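Side-chain contact in papain-like cysteine protease (PDB 3MTV), which is nonstructural protein Nsp1beta of an arterivirus, a metal-dependent nuclease joined to a papain-like cysteine protease that probably also subdues host innate immunity: residues K39-R44 against V55-F60. Residues are numbered along the deposited sequence; the frame is centred on the assembly and turned at random.
Sequences KLVANR and VDMSKF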
loop_
_atom_site.group_PDB
_atom_site.type_symbol
_atom_site.label_atom_id
_atom_site.label_comp_id
_atom_site.label_asym_id
_atom_site.label_seq_id
_atom_site.Cartn_x
_atom_site.Cartn_y
_atom_site.Cartn_z
ATOM N N LYS A 39 3.979 -17.556 -0.717
ATOM C CA LYS A 39 2.804 -17.622 -1.525
ATOM C C LYS A 39 1.593 -17.911 -0.657
ATOM O O LYS A 39 0.429 -17.630 -1.032
ATOM C CB LYS A 39 2.983 -18.646 -2.661
ATOM C CG LYS A 39 1.941 -18.497 -3.861
ATOM C CD LYS A 39 2.273 -19.410 -5.179
ATOM C CE LYS A 39 3.821 -19.535 -5.675
ATOM N NZ LYS A 39 4.446 -18.524 -6.670
ATOM N N LEU A 40 1.879 -18.437 0.524
ATOM C CA LEU A 40 0.823 -18.931 1.343
ATOM C C LEU A 40 0.126 -17.765 1.908
ATOM O O LEU A 40 -0.949 -17.387 1.479
ATOM C CB LEU A 40 1.391 -19.721 2.502
ATOM C CG LEU A 40 0.148 -20.546 2.953
ATOM C CD1 LEU A 40 -0.663 -21.326 1.738
ATOM C CD2 LEU A 40 0.446 -21.397 4.224
ATOM N N VAL A 41 0.766 -17.231 2.924
ATOM C CA VAL A 41 0.583 -15.853 3.275
ATOM C C VAL A 41 -0.003 -14.882 2.232
ATOM O O VAL A 41 -0.816 -14.103 2.580
ATOM C CB VAL A 41 1.856 -15.315 3.747
ATOM C CG1 VAL A 41 1.558 -14.144 4.547
ATOM C CG2 VAL A 41 2.512 -16.399 4.593
ATOM N N ALA A 42 0.377 -14.925 0.971
ATOM C CA ALA A 42 -0.337 -14.093 -0.007
ATOM C C ALA A 42 -1.748 -14.475 -0.037
ATOM O O ALA A 42 -2.582 -13.800 0.540
ATOM C CB ALA A 42 0.181 -14.253 -1.366
ATOM N N ASN A 43 -2.015 -15.558 -0.741
ATOM C CA ASN A 43 -3.327 -16.177 -0.699
ATOM C C ASN A 43 -4.162 -15.973 0.550
ATOM O O ASN A 43 -5.372 -15.625 0.435
ATOM C CB ASN A 43 -3.184 -17.628 -1.002
ATOM C CG ASN A 43 -2.945 -17.837 -2.456
ATOM O OD1 ASN A 43 -3.854 -18.357 -3.157
ATOM N ND2 ASN A 43 -1.744 -17.346 -2.973
ATOM N N ARG A 44 -3.525 -16.163 1.711
ATOM C CA ARG A 44 -4.252 -16.033 2.966
ATOM C C ARG A 44 -4.819 -14.625 3.049
ATOM O O ARG A 44 -6.011 -14.420 2.757
ATOM C CB ARG A 44 -3.417 -16.371 4.211
ATOM C CG ARG A 44 -3.687 -17.787 4.622
ATOM C CD ARG A 44 -2.730 -18.432 5.629
ATOM N NE ARG A 44 -3.008 -19.876 5.503
ATOM C CZ ARG A 44 -2.495 -20.882 6.227
ATOM N NH1 ARG A 44 -1.587 -20.686 7.238
ATOM N NH2 ARG A 44 -2.948 -22.115 5.931
ATOM N N VAL A 55 -1.654 -6.474 9.160
ATOM C CA VAL A 55 -1.971 -7.613 10.055
ATOM C C VAL A 55 -0.761 -8.438 10.530
ATOM O O VAL A 55 0.147 -8.666 9.764
ATOM C CB VAL A 55 -2.910 -8.642 9.345
ATOM C CG1 VAL A 55 -3.983 -7.995 8.619
ATOM C CG2 VAL A 55 -2.204 -9.376 8.324
ATOM N N ASP A 56 -0.747 -8.925 11.773
ATOM C CA ASP A 56 0.288 -9.850 12.190
ATOM C C ASP A 56 -0.245 -11.295 11.942
ATOM O O ASP A 56 -0.986 -11.787 12.762
ATOM C CB ASP A 56 0.620 -9.608 13.651
ATOM C CG ASP A 56 1.605 -10.665 14.185
ATOM O OD1 ASP A 56 1.685 -11.760 13.505
ATOM O OD2 ASP A 56 2.288 -10.411 15.239
ATOM N N MET A 57 0.075 -11.972 10.834
ATOM C CA MET A 57 -0.743 -13.125 10.452
ATOM C C MET A 57 -0.591 -14.343 11.404
ATOM O O MET A 57 -1.237 -15.408 11.244
ATOM C CB MET A 57 -0.506 -13.561 9.015
ATOM C CG MET A 57 -0.787 -12.596 8.069
ATOM S SD MET A 57 -2.176 -13.000 6.933
ATOM C CE MET A 57 -1.599 -14.200 5.698
ATOM N N SER A 58 0.295 -14.187 12.372
ATOM C CA SER A 58 0.421 -15.164 13.449
ATOM C C SER A 58 -0.804 -15.085 14.368
ATOM O O SER A 58 -1.318 -16.104 14.836
ATOM C CB SER A 58 1.637 -14.811 14.301
ATOM O OG SER A 58 1.370 -13.644 15.094
ATOM N N LYS A 59 -1.262 -13.869 14.649
ATOM C CA LYS A 59 -2.399 -13.679 15.515
ATOM C C LYS A 59 -3.722 -14.270 15.023
ATOM O O LYS A 59 -4.697 -14.227 15.729
ATOM C CB LYS A 59 -2.559 -12.217 15.824
ATOM C CG LYS A 59 -1.378 -11.678 16.558
ATOM C CD LYS A 59 -0.477 -12.818 17.087
ATOM C CE LYS A 59 0.725 -12.150 17.759
ATOM N NZ LYS A 59 0.380 -10.676 18.079
ATOM N N PHE A 60 -3.749 -14.830 13.834
ATOM C CA PHE A 60 -4.990 -15.327 13.241
ATOM C C PHE A 60 -4.922 -16.803 12.959
ATOM O O PHE A 60 -3.824 -17.315 12.901
ATOM C CB PHE A 60 -5.226 -14.686 11.862
ATOM C CG PHE A 60 -5.595 -13.218 11.921
ATOM C CD1 PHE A 60 -4.647 -12.252 12.266
ATOM C CD2 PHE A 60 -6.873 -12.802 11.629
ATOM C CE1 PHE A 60 -4.979 -10.907 12.312
ATOM C CE2 PHE A 60 -7.188 -11.493 11.667
ATOM C CZ PHE A 60 -6.247 -10.546 12.004
#
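Met57 reaches from the turn after strand 54-56 to Val41 on helix 39-48, and its terminal methyl makes the closest approaches. CE lies 3.4 Å from CG1 of Val41, the branch that stands anti to the backbone N (chi1 -159°), and the two side chains meet at a slant. The same methyl sits close to the carbonyl oxygen of Val41. CB of Met57 points at the helix, and bends at chi2 and chi3 (-115° and -77°) turn the methyl in over Val41. No hydrogen bond or salt bridge crosses; the contact is a small van der Waals one at the surface, burying 128 Å². Its looser side is polar and faces solvent: the extended Arg44 chain leads away, with CD2 of Leu40 over the centre of one guanidinium face, 3.6 Å above its plane. Behind Met57, Asp56 OD1 accepts from exposed Ser58 N at 3.0 Å in an Asx turn, while exposed Lys59 forms a weak salt bridge with Asp56. Phe62 touches both Met57 and Arg44. Far from the protease active-site residues, the contact joins helix 39-48 to the end of strand 54-56, an edge strand of the chain's four-stranded antiparallel sheet, whose Val55 is backbone-bonded to Val19 of strand 18-23.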